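Local coordinates for type IV pilus assembly protein PilF (Thermus thermophilus HB8, PDB 5OIU) that binds ATP and powers the assembly of type IV pili, working as a six-subunit AAA+ motor, at residues D80-Y85 against D91-L96; T253-M258 against F263-A268; V36-R41 against R47-L52. All blocks are in the same frame, centred on the assembly; numbering follows the deposited sequence.

Interactions 1 and 3 are both antiparallel hairpins of one six-stranded sheet and form its two ends within the chain, with centres about 19 Å apart. Each has a backbone zipped by hydrogen bonds, a mainly apolar face against helices 6-22 and 57-67, and a more polar face; both also touch the second subunit. They differ in detail: interaction 1 sends a guanidinium to ATP, whereas interaction 3 contains a beta bulge and has a more exposed outer strand. Interaction 2, about 33 Å from interaction 1 between centres and on the other side of the chain's centre, is a small buried contact between helices of the nucleotide-binding part, purely apolar in its side-chain chemistry.

Interaction 1: residues D80-Y85 against D91-L96; sequences DGRVRY and DVDLRL. With ATP (adenosine-5'-triphosphate), chain Q.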
loop_
_atom_site.group_PDB
_atom_site.type_symbol
_atom_site.label_atom_id
_atom_site.label_comp_id
_atom_site.label_asym_id
_atom_site.label_seq_id
_atom_site.Cartn_x
_atom_site.Cartn_y
_atom_site.Cartn_z
ATOM N N ASP C 80 -14.952 -4.893 27.638
ATOM C CA ASP C 80 -16.270 -5.520 27.550
ATOM C C ASP C 80 -16.151 -7.025 27.515
ATOM O O ASP C 80 -15.174 -7.585 27.016
ATOM C CB ASP C 80 -17.039 -5.161 26.292
ATOM C CG ASP C 80 -16.880 -3.757 25.936
ATOM O OD1 ASP C 80 -17.308 -2.956 26.786
ATOM O OD2 ASP C 80 -16.368 -3.448 24.834
ATOM N N GLY C 81 -17.214 -7.665 27.963
ATOM C CA GLY C 81 -17.286 -9.105 27.934
ATOM C C GLY C 81 -18.666 -9.544 28.357
ATOM O O GLY C 81 -19.395 -8.818 29.044
ATOM N N ARG C 82 -19.015 -10.742 27.925
ATOM C CA ARG C 82 -20.261 -11.348 28.345
ATOM C C ARG C 82 -19.993 -12.254 29.534
ATOM O O ARG C 82 -18.946 -12.903 29.611
ATOM C CB ARG C 82 -20.911 -12.134 27.218
ATOM C CG ARG C 82 -22.396 -12.146 27.332
ATOM C CD ARG C 82 -22.992 -13.124 26.388
ATOM N NE ARG C 82 -23.241 -12.529 25.089
ATOM C CZ ARG C 82 -24.312 -12.814 24.352
ATOM N NH1 ARG C 82 -25.226 -13.655 24.816
ATOM N NH2 ARG C 82 -24.477 -12.244 23.164
ATOM N N VAL C 83 -20.935 -12.265 30.469
ATOM C CA VAL C 83 -20.872 -13.080 31.674
ATOM C C VAL C 83 -22.027 -14.064 31.612
ATOM O O VAL C 83 -23.194 -13.657 31.641
ATOM C CB VAL C 83 -20.966 -12.222 32.947
ATOM C CG1 VAL C 83 -20.998 -13.107 34.165
ATOM C CG2 VAL C 83 -19.810 -11.216 33.032
ATOM N N ARG C 84 -21.715 -15.350 31.532
ATOM C CA ARG C 84 -22.763 -16.371 31.524
ATOM C C ARG C 84 -22.904 -16.908 32.944
ATOM O O ARG C 84 -22.238 -17.865 33.344
ATOM C CB ARG C 84 -22.446 -17.447 30.506
ATOM C CG ARG C 84 -21.936 -16.818 29.242
ATOM C CD ARG C 84 -21.701 -17.805 28.134
ATOM N NE ARG C 84 -21.909 -17.182 26.825
ATOM C CZ ARG C 84 -21.030 -16.370 26.244
ATOM N NH1 ARG C 84 -19.897 -16.077 26.871
ATOM N NH2 ARG C 84 -21.285 -15.853 25.045
ATOM N N TYR C 85 -23.793 -16.267 33.704
ATOM C CA TYR C 85 -24.003 -16.537 35.122
ATOM C C TYR C 85 -24.945 -17.723 35.314
ATOM O O TYR C 85 -26.117 -17.676 34.916
ATOM C CB TYR C 85 -24.570 -15.288 35.788
ATOM C CG TYR C 85 -24.575 -15.311 37.289
ATOM C CD1 TYR C 85 -23.445 -14.969 38.004
ATOM C CD2 TYR C 85 -25.718 -15.660 37.989
ATOM C CE1 TYR C 85 -23.449 -14.978 39.371
ATOM C CE2 TYR C 85 -25.729 -15.674 39.350
ATOM C CZ TYR C 85 -24.588 -15.333 40.040
ATOM O OH TYR C 85 -24.595 -15.340 41.415
ATOM N N ASP C 91 -30.189 -18.093 36.281
ATOM C CA ASP C 91 -29.559 -18.300 34.986
ATOM C C ASP C 91 -29.724 -17.051 34.132
ATOM O O ASP C 91 -30.822 -16.770 33.641
ATOM C CB ASP C 91 -30.173 -19.504 34.288
ATOM C CG ASP C 91 -29.170 -20.247 33.453
ATOM O OD1 ASP C 91 -28.417 -21.062 34.035
ATOM O OD2 ASP C 91 -29.123 -19.995 32.225
ATOM N N VAL C 92 -28.639 -16.315 33.916
ATOM C CA VAL C 92 -28.759 -15.073 33.163
ATOM C C VAL C 92 -27.425 -14.743 32.514
ATOM O O VAL C 92 -26.363 -14.964 33.098
ATOM C CB VAL C 92 -29.253 -13.927 34.077
ATOM C CG1 VAL C 92 -28.452 -13.900 35.384
ATOM C CG2 VAL C 92 -29.175 -12.593 33.365
ATOM N N ASP C 93 -27.497 -14.208 31.294
ATOM C CA ASP C 93 -26.350 -13.657 30.580
ATOM C C ASP C 93 -26.267 -12.154 30.801
ATOM O O ASP C 93 -27.238 -11.425 30.558
ATOM C CB ASP C 93 -26.456 -13.928 29.084
ATOM C CG ASP C 93 -25.656 -15.131 28.658
ATOM O OD1 ASP C 93 -25.201 -15.905 29.550
ATOM O OD2 ASP C 93 -25.493 -15.295 27.422
ATOM N N LEU C 94 -25.100 -11.693 31.220
ATOM C CA LEU C 94 -24.862 -10.290 31.519
ATOM C C LEU C 94 -23.875 -9.698 30.525
ATOM O O LEU C 94 -22.796 -10.255 30.310
ATOM C CB LEU C 94 -24.327 -10.137 32.944
ATOM C CG LEU C 94 -25.207 -10.771 34.013
ATOM C CD1 LEU C 94 -24.460 -11.821 34.804
ATOM C CD2 LEU C 94 -25.704 -9.668 34.917
ATOM N N ARG C 95 -24.258 -8.582 29.912
ATOM C CA ARG C 95 -23.327 -7.708 29.198
ATOM C C ARG C 95 -22.522 -6.921 30.231
ATOM O O ARG C 95 -23.078 -6.106 30.968
ATOM C CB ARG C 95 -24.113 -6.778 28.274
ATOM C CG ARG C 95 -23.334 -6.107 27.145
ATOM C CD ARG C 95 -22.753 -4.742 27.548
ATOM N NE ARG C 95 -23.713 -3.811 28.172
ATOM C CZ ARG C 95 -24.692 -3.182 27.520
ATOM N NH1 ARG C 95 -24.862 -3.391 26.225
ATOM N NH2 ARG C 95 -25.508 -2.354 28.172
ATOM N N LEU C 96 -21.222 -7.166 30.312
ATOM C CA LEU C 96 -20.381 -6.481 31.280
ATOM C C LEU C 96 -19.575 -5.371 30.606
ATOM O O LEU C 96 -19.091 -5.536 29.483
ATOM C CB LEU C 96 -19.441 -7.470 31.971
ATOM C CG LEU C 96 -18.341 -6.814 32.820
ATOM C CD1 LEU C 96 -18.918 -5.927 33.903
ATOM C CD2 LEU C 96 -17.423 -7.847 33.425
HETATM P PG ATP Q . -21.482 -11.919 20.656
HETATM O O1G ATP Q . -20.904 -10.641 20.058
HETATM O O2G ATP Q . -20.928 -13.189 20.045
HETATM O O3G ATP Q . -21.485 -11.969 22.162
HETATM P PB ATP Q . -23.806 -12.262 18.996
HETATM O O1B ATP Q . -23.443 -11.225 17.964
HETATM O O2B ATP Q . -23.593 -13.734 18.731
HETATM O O3B ATP Q . -23.079 -11.896 20.384
HETATM P PA ATP Q . -26.214 -13.272 20.047
HETATM O O1A ATP Q . -26.796 -14.327 19.145
HETATM O O2A ATP Q . -25.405 -13.714 21.243
HETATM O O3A ATP Q . -25.375 -12.117 19.303
HETATM O "O5'" ATP Q . -27.505 -12.461 20.544
HETATM C "C5'" ATP Q . -27.418 -11.382 21.471
HETATM C "C4'" ATP Q . -28.811 -11.199 22.058
HETATM O "O4'" ATP Q . -29.736 -10.773 21.051
HETATM C "C3'" ATP Q . -29.315 -12.518 22.609
HETATM O "O3'" ATP Q . -29.941 -12.173 23.860
HETATM C "C2'" ATP Q . -30.275 -13.010 21.529
HETATM O "O2'" ATP Q . -31.301 -13.902 22.003
HETATM C "C1'" ATP Q . -30.802 -11.709 20.919
HETATM N N9 ATP Q . -31.130 -11.826 19.485
HETATM C C8 ATP Q . -30.298 -12.324 18.543
HETATM N N7 ATP Q . -30.879 -12.288 17.316
HETATM C C5 ATP Q . -32.109 -11.768 17.457
HETATM C C6 ATP Q . -33.238 -11.461 16.551
HETATM N N6 ATP Q . -33.167 -11.720 15.220
HETATM N N1 ATP Q . -34.345 -10.913 17.093
HETATM C C2 ATP Q . -34.418 -10.652 18.415
HETATM N N3 ATP Q . -33.430 -10.903 19.299
HETATM C C4 ATP Q . -32.267 -11.454 18.890
HETATM O O HOH W 1 -24.468 -17.693 26.848
#
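Tyr-85, Leu-94 and Leu-96 bury the most surface here, all on one face of the hairpin. Leu-94 lays CD1 3.6 Å from Tyr-85 CB and 3.7 Å from Val-83 CG1. Tyr-85 has CG anti to its own N (chi1 -168°), which turns the ring away from the partner strand, toward helices 6-22 and 57-67, and leaves CB to touch. Leu-96 brings CB 3.9 Å from Val-83 CG2. The backbones are held in pairs of bonds, as where Val-83 N meets Leu-94 O at 2.7 Å. On the other face Arg-82 NH1 forms a salt bridge with Asp-93 OD2 (3.1 Å), the oxygen lying at the guanidinium edge and the two planes 89° apart. Asp-93 also pairs through OD1 with Arg-86, and a water joins its OD2 to Arg-84 NE. Arg-82 NH2 turns to the phosphates, with a weak bond of 2.6 Å to O2A of ATP. An alanine in place of Arg-82 would probably leave Asp-93 OD2 without this charged mate and take one positive group from the triphosphate. The whole is an antiparallel beta hairpin at the edge of the N-terminal sheet, one strand of which contributes an arginine to the ATP pocket.

Interaction 2: residues T253-M258 against F263-A268; sequences TRLDEM and FNISAA
Ile-265 sets its CB toward helix 248-257 and touches it closest with CD1. Its CG1 lies anti to the carbonyl carbon (chi1 -58°), and the extended chi2 (-180°) holds CD1 out in front of the helix. The methyl arrives end-on at the backbone between two consecutive residues, 3.6 Å from Leu-255 CB and 3.5 Å from Asp-256 N. Leu-255 also points toward the other helix, yet it is the root of its side chain that receives the methyl; the CG branch is directed past it, toward Leu-146 of strand 143-148. Asp-256 offers the flank of its CB, 4.2 Å from Ile-265 CD1, while Asp-256 itself is exposed. With the nearest CA pair, Leu-255 and Ile-265, still 7.5 Å apart, the extended isoleucine spans about half of that gap and the Leu-255 CB side meets it. The two helices follow one another in the nucleotide-binding part of a P-loop NTPase, where a short loop joins them and the second helix runs directly into strand 269-281 of the central mixed sheet. Val-260 of that loop packs on both Leu-255 and Ile-265, and Ile-345 of helix 339-347 also meets Ile-265. Within 253-258 the Arg-254 guanidinium has Met-258 SD over one face, 4.0 Å above its plane and offset toward its edge. Arg-254 NE makes a long ion pair with Glu-257 OE2 at 3.7 Å, on the side of the helix turned from Ile-265.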
loop_
_atom_site.group_PDB
_atom_site.type_symbol
_atom_site.label_atom_id
_atom_site.label_comp_id
_atom_site.label_asym_id
_atom_site.label_seq_id
_atom_site.Cartn_x
_atom_site.Cartn_y
_atom_site.Cartn_z
ATOM N N THR C 253 -12.128 -7.125 3.264
ATOM C CA THR C 253 -10.908 -6.418 3.623
ATOM C C THR C 253 -10.281 -7.007 4.873
ATOM O O THR C 253 -9.057 -7.150 4.953
ATOM C CB THR C 253 -11.212 -4.938 3.822
ATOM O OG1 THR C 253 -11.700 -4.406 2.589
ATOM C CG2 THR C 253 -9.956 -4.189 4.234
ATOM N N ARG C 254 -11.104 -7.388 5.844
ATOM C CA ARG C 254 -10.570 -7.889 7.105
ATOM C C ARG C 254 -9.893 -9.259 6.937
ATOM O O ARG C 254 -8.909 -9.560 7.627
ATOM C CB ARG C 254 -11.687 -7.944 8.134
ATOM C CG ARG C 254 -11.199 -8.343 9.473
ATOM C CD ARG C 254 -10.240 -7.297 10.017
ATOM N NE ARG C 254 -9.412 -7.804 11.106
ATOM C CZ ARG C 254 -9.889 -8.324 12.244
ATOM N NH1 ARG C 254 -11.210 -8.428 12.472
ATOM N NH2 ARG C 254 -9.030 -8.750 13.168
ATOM N N LEU C 255 -10.415 -10.114 6.048
ATOM C CA LEU C 255 -9.725 -11.375 5.751
ATOM C C LEU C 255 -8.380 -11.107 5.094
ATOM O O LEU C 255 -7.377 -11.765 5.408
ATOM C CB LEU C 255 -10.577 -12.270 4.838
ATOM C CG LEU C 255 -11.738 -13.066 5.438
ATOM C CD1 LEU C 255 -12.585 -13.704 4.353
ATOM C CD2 LEU C 255 -11.199 -14.117 6.381
ATOM N N ASP C 256 -8.351 -10.139 4.170
ATOM C CA ASP C 256 -7.109 -9.745 3.520
ATOM C C ASP C 256 -6.059 -9.327 4.543
ATOM O O ASP C 256 -4.891 -9.719 4.429
ATOM C CB ASP C 256 -7.406 -8.615 2.528
ATOM C CG ASP C 256 -6.222 -8.260 1.635
ATOM O OD1 ASP C 256 -5.126 -8.848 1.765
ATOM O OD2 ASP C 256 -6.418 -7.383 0.769
ATOM N N GLU C 257 -6.457 -8.560 5.567
ATOM C CA GLU C 257 -5.482 -8.111 6.555
ATOM C C GLU C 257 -5.001 -9.238 7.448
ATOM O O GLU C 257 -3.875 -9.185 7.957
ATOM C CB GLU C 257 -6.051 -7.000 7.431
ATOM C CG GLU C 257 -6.890 -6.004 6.706
ATOM C CD GLU C 257 -7.584 -5.053 7.660
ATOM O OE1 GLU C 257 -8.000 -3.962 7.207
ATOM O OE2 GLU C 257 -7.698 -5.393 8.863
ATOM N N MET C 258 -5.801 -10.256 7.629
ATOM C CA MET C 258 -5.372 -11.327 8.463
ATOM C C MET C 258 -4.413 -12.273 7.765
ATOM O O MET C 258 -3.902 -13.176 8.370
ATOM C CB MET C 258 -6.549 -12.042 9.075
ATOM C CG MET C 258 -7.382 -11.159 9.962
ATOM S SD MET C 258 -8.976 -11.830 10.388
ATOM C CE MET C 258 -8.668 -12.355 12.033
ATOM N N PHE C 263 -6.564 -14.233 -3.731
ATOM C CA PHE C 263 -7.074 -15.233 -4.660
ATOM C C PHE C 263 -7.782 -16.356 -3.911
ATOM O O PHE C 263 -8.811 -16.855 -4.380
ATOM C CB PHE C 263 -5.961 -15.751 -5.599
ATOM C CG PHE C 263 -4.851 -16.544 -4.929
ATOM C CD1 PHE C 263 -5.025 -17.881 -4.593
ATOM C CD2 PHE C 263 -3.609 -15.979 -4.736
ATOM C CE1 PHE C 263 -3.989 -18.625 -4.017
ATOM C CE2 PHE C 263 -2.575 -16.708 -4.163
ATOM C CZ PHE C 263 -2.766 -18.042 -3.805
ATOM N N ASN C 264 -7.293 -16.717 -2.723
ATOM C CA ASN C 264 -8.024 -17.677 -1.903
ATOM C C ASN C 264 -9.329 -17.083 -1.359
ATOM O O ASN C 264 -10.321 -17.804 -1.228
ATOM C CB ASN C 264 -7.115 -18.198 -0.782
ATOM C CG ASN C 264 -6.121 -19.276 -1.280
ATOM O OD1 ASN C 264 -6.280 -19.827 -2.378
ATOM N ND2 ASN C 264 -5.112 -19.579 -0.471
ATOM N N ILE C 265 -9.370 -15.776 -1.077
ATOM C CA ILE C 265 -10.632 -15.153 -0.678
ATOM C C ILE C 265 -11.628 -15.196 -1.827
ATOM O O ILE C 265 -12.805 -15.533 -1.645
ATOM C CB ILE C 265 -10.390 -13.710 -0.196
ATOM C CG1 ILE C 265 -9.404 -13.688 0.969
ATOM C CG2 ILE C 265 -11.674 -13.037 0.184
ATOM C CD1 ILE C 265 -9.111 -12.292 1.516
ATOM N N SER C 266 -11.168 -14.872 -3.033
ATOM C CA SER C 266 -12.064 -14.831 -4.184
ATOM C C SER C 266 -12.652 -16.207 -4.482
ATOM O O SER C 266 -13.828 -16.329 -4.841
ATOM C CB SER C 266 -11.319 -14.287 -5.407
ATOM O OG SER C 266 -12.235 -14.025 -6.459
ATOM N N ALA C 267 -11.849 -17.255 -4.318
ATOM C CA ALA C 267 -12.271 -18.598 -4.681
ATOM C C ALA C 267 -13.245 -19.230 -3.685
ATOM O O ALA C 267 -13.967 -20.156 -4.061
ATOM C CB ALA C 267 -11.037 -19.492 -4.839
ATOM N N ALA C 268 -13.287 -18.762 -2.435
ATOM C CA ALA C 268 -13.950 -19.480 -1.344
ATOM C C ALA C 268 -15.157 -18.755 -0.771
ATOM O O ALA C 268 -16.135 -19.405 -0.374
ATOM C CB ALA C 268 -12.958 -19.751 -0.204
#

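Interaction 3: residues V36-R41 against R47-L52; sequences VQVRLR and RPYSTL
Val-36 and Leu-52 exchange a pair of short backbone bonds, Val-36 N to Leu-52 O and Leu-52 N to Val-36 O, both 2.6 Å. Leu-40 and Arg-47 repeat the pairing nearer the hairpin turn. Between these pairs the register slips by one residue: Tyr-49 and Ser-50 both face Val-38, a classic beta bulge. Val-38 O takes the Tyr-49 amide at 3.0 Å, with a weaker bond from Ser-50 N, while Val-38 N gives a bond to Ser-50 O.

Among the polar side chains Gln-37 braces the bulge from its own strand. Bent at chi2 (98°), its chain folds back and NE2 donates to the carbonyl of the next residue, Val-38 O, at 3.0 Å from above the carbonyl plane, on the opposite face from Tyr-49 N. What this amide brings across to the other strand is packing alongside the Pro-48 ring, with NE2 3.6 Å from Pro-48 CB.

Apolar contacts gather on the other face. Tyr-49 runs beside Val-38, both side chains pointing the same way, with Val-38 CG1 3.8 Å from Tyr-49 CD2; Leu-40 slants across the tyrosine, its CG 4.0 Å from Tyr-49 CB. Val-36 and Leu-52 meet through their CB atoms.

Strand 36-42 lies between 26-31 and 45-52, the latter an outermost strand of the sheet within the chain. Helix 6-22 packs on Val-38, Tyr-49 and Leu-52, and helix 57-67 on Val-36 and Leu-52. From the Gln-37 face Arg-39 forms a salt bridge with Glu-30 of strand 26-31 and reaches the carbonyls of Lys-171 and Pro-169 of the second subunit.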
loop_
_atom_site.group_PDB
_atom_site.type_symbol
_atom_site.label_atom_id
_atom_site.label_comp_id
_atom_site.label_asym_id
_atom_site.label_seq_id
_atom_site.Cartn_x
_atom_site.Cartn_y
_atom_site.Cartn_z
ATOM N N VAL C 36 -18.439 3.298 47.490
ATOM C CA VAL C 36 -18.907 2.747 46.227
ATOM C C VAL C 36 -20.402 2.499 46.382
ATOM O O VAL C 36 -20.834 1.827 47.328
ATOM C CB VAL C 36 -18.170 1.456 45.843
ATOM C CG1 VAL C 36 -18.764 0.908 44.595
ATOM C CG2 VAL C 36 -16.696 1.717 45.651
ATOM N N GLN C 37 -21.189 3.067 45.479
ATOM C CA GLN C 37 -22.624 2.865 45.471
ATOM C C GLN C 37 -22.978 1.836 44.408
ATOM O O GLN C 37 -22.400 1.827 43.316
ATOM C CB GLN C 37 -23.373 4.179 45.218
ATOM C CG GLN C 37 -24.824 3.991 44.740
ATOM C CD GLN C 37 -25.864 4.118 45.857
ATOM O OE1 GLN C 37 -26.157 5.223 46.320
ATOM N NE2 GLN C 37 -26.426 2.980 46.287
ATOM N N VAL C 38 -23.904 0.948 44.756
ATOM C CA VAL C 38 -24.460 -0.036 43.838
ATOM C C VAL C 38 -25.891 0.377 43.546
ATOM O O VAL C 38 -26.675 0.612 44.472
ATOM C CB VAL C 38 -24.391 -1.453 44.435
ATOM C CG1 VAL C 38 -25.066 -2.487 43.533
ATOM C CG2 VAL C 38 -22.955 -1.822 44.688
ATOM N N ARG C 39 -26.224 0.499 42.268
ATOM C CA ARG C 39 -27.574 0.846 41.854
ATOM C C ARG C 39 -28.104 -0.227 40.915
ATOM O O ARG C 39 -27.337 -0.873 40.188
ATOM C CB ARG C 39 -27.615 2.219 41.164
ATOM C CG ARG C 39 -27.106 3.401 42.015
ATOM C CD ARG C 39 -26.407 4.484 41.142
ATOM N NE ARG C 39 -27.341 5.488 40.621
ATOM C CZ ARG C 39 -27.023 6.421 39.723
ATOM N NH1 ARG C 39 -25.789 6.499 39.240
ATOM N NH2 ARG C 39 -27.945 7.289 39.306
ATOM N N LEU C 40 -29.427 -0.415 40.937
ATOM C CA LEU C 40 -30.135 -1.308 40.024
ATOM C C LEU C 40 -31.105 -0.472 39.207
ATOM O O LEU C 40 -31.820 0.358 39.775
ATOM C CB LEU C 40 -30.915 -2.396 40.788
ATOM C CG LEU C 40 -30.190 -3.353 41.755
ATOM C CD1 LEU C 40 -31.129 -4.415 42.360
ATOM C CD2 LEU C 40 -29.008 -4.044 41.074
ATOM N N ARG C 41 -31.149 -0.679 37.884
ATOM C CA ARG C 41 -32.258 -0.126 37.100
ATOM C C ARG C 41 -33.471 -1.070 37.153
ATOM O O ARG C 41 -33.429 -2.204 36.646
ATOM C CB ARG C 41 -31.856 0.157 35.654
ATOM C CG ARG C 41 -32.793 1.205 35.018
ATOM C CD ARG C 41 -32.476 1.567 33.565
ATOM N NE ARG C 41 -31.189 2.253 33.424
ATOM C CZ ARG C 41 -31.039 3.570 33.516
ATOM N NH1 ARG C 41 -32.106 4.335 33.749
ATOM N NH2 ARG C 41 -29.831 4.119 33.364
ATOM N N ARG C 47 -32.294 2.804 41.128
ATOM C CA ARG C 47 -32.592 2.889 42.542
ATOM C C ARG C 47 -31.375 2.453 43.343
ATOM O O ARG C 47 -30.608 1.590 42.899
ATOM C CB ARG C 47 -33.796 2.005 42.899
ATOM C CG ARG C 47 -35.022 2.261 42.033
ATOM C CD ARG C 47 -35.751 3.529 42.452
ATOM N NE ARG C 47 -36.963 3.730 41.657
ATOM C CZ ARG C 47 -37.537 4.915 41.424
ATOM N NH1 ARG C 47 -37.014 6.035 41.933
ATOM N NH2 ARG C 47 -38.640 4.977 40.668
ATOM N N PRO C 48 -31.167 3.031 44.525
ATOM C CA PRO C 48 -30.006 2.650 45.346
ATOM C C PRO C 48 -30.240 1.299 46.012
ATOM O O PRO C 48 -31.188 1.123 46.786
ATOM C CB PRO C 48 -29.913 3.783 46.372
ATOM C CG PRO C 48 -31.381 4.233 46.533
ATOM C CD PRO C 48 -32.014 4.052 45.175
ATOM N N TYR C 49 -29.378 0.335 45.689
ATOM C CA TYR C 49 -29.397 -1.000 46.282
ATOM C C TYR C 49 -28.610 -1.057 47.592
ATOM O O TYR C 49 -29.145 -1.460 48.632
ATOM C CB TYR C 49 -28.816 -2.022 45.295
ATOM C CG TYR C 49 -28.689 -3.419 45.867
ATOM C CD1 TYR C 49 -29.820 -4.135 46.241
ATOM C CD2 TYR C 49 -27.453 -4.028 46.025
ATOM C CE1 TYR C 49 -29.726 -5.421 46.750
ATOM C CE2 TYR C 49 -27.350 -5.322 46.539
ATOM C CZ TYR C 49 -28.496 -6.003 46.904
ATOM O OH TYR C 49 -28.446 -7.274 47.429
ATOM N N SER C 50 -27.332 -0.670 47.542
ATOM C CA SER C 50 -26.379 -0.861 48.630
ATOM C C SER C 50 -25.164 0.033 48.392
ATOM O O SER C 50 -24.945 0.529 47.284
ATOM C CB SER C 50 -25.972 -2.336 48.741
ATOM O OG SER C 50 -24.660 -2.475 49.248
ATOM N N THR C 51 -24.386 0.254 49.456
ATOM C CA THR C 51 -23.107 0.943 49.361
ATOM C C THR C 51 -22.009 0.073 49.945
ATOM O O THR C 51 -22.241 -0.775 50.807
ATOM C CB THR C 51 -23.073 2.286 50.094
ATOM O OG1 THR C 51 -22.946 2.035 51.494
ATOM C CG2 THR C 51 -24.310 3.128 49.814
ATOM N N LEU C 52 -20.793 0.326 49.472
ATOM C CA LEU C 52 -19.594 -0.424 49.777
ATOM C C LEU C 52 -18.482 0.552 50.123
ATOM O O LEU C 52 -18.416 1.640 49.537
ATOM C CB LEU C 52 -19.159 -1.270 48.575
ATOM C CG LEU C 52 -19.291 -2.781 48.685
ATOM C CD1 LEU C 52 -20.739 -3.186 48.930
ATOM C CD2 LEU C 52 -18.742 -3.416 47.415
#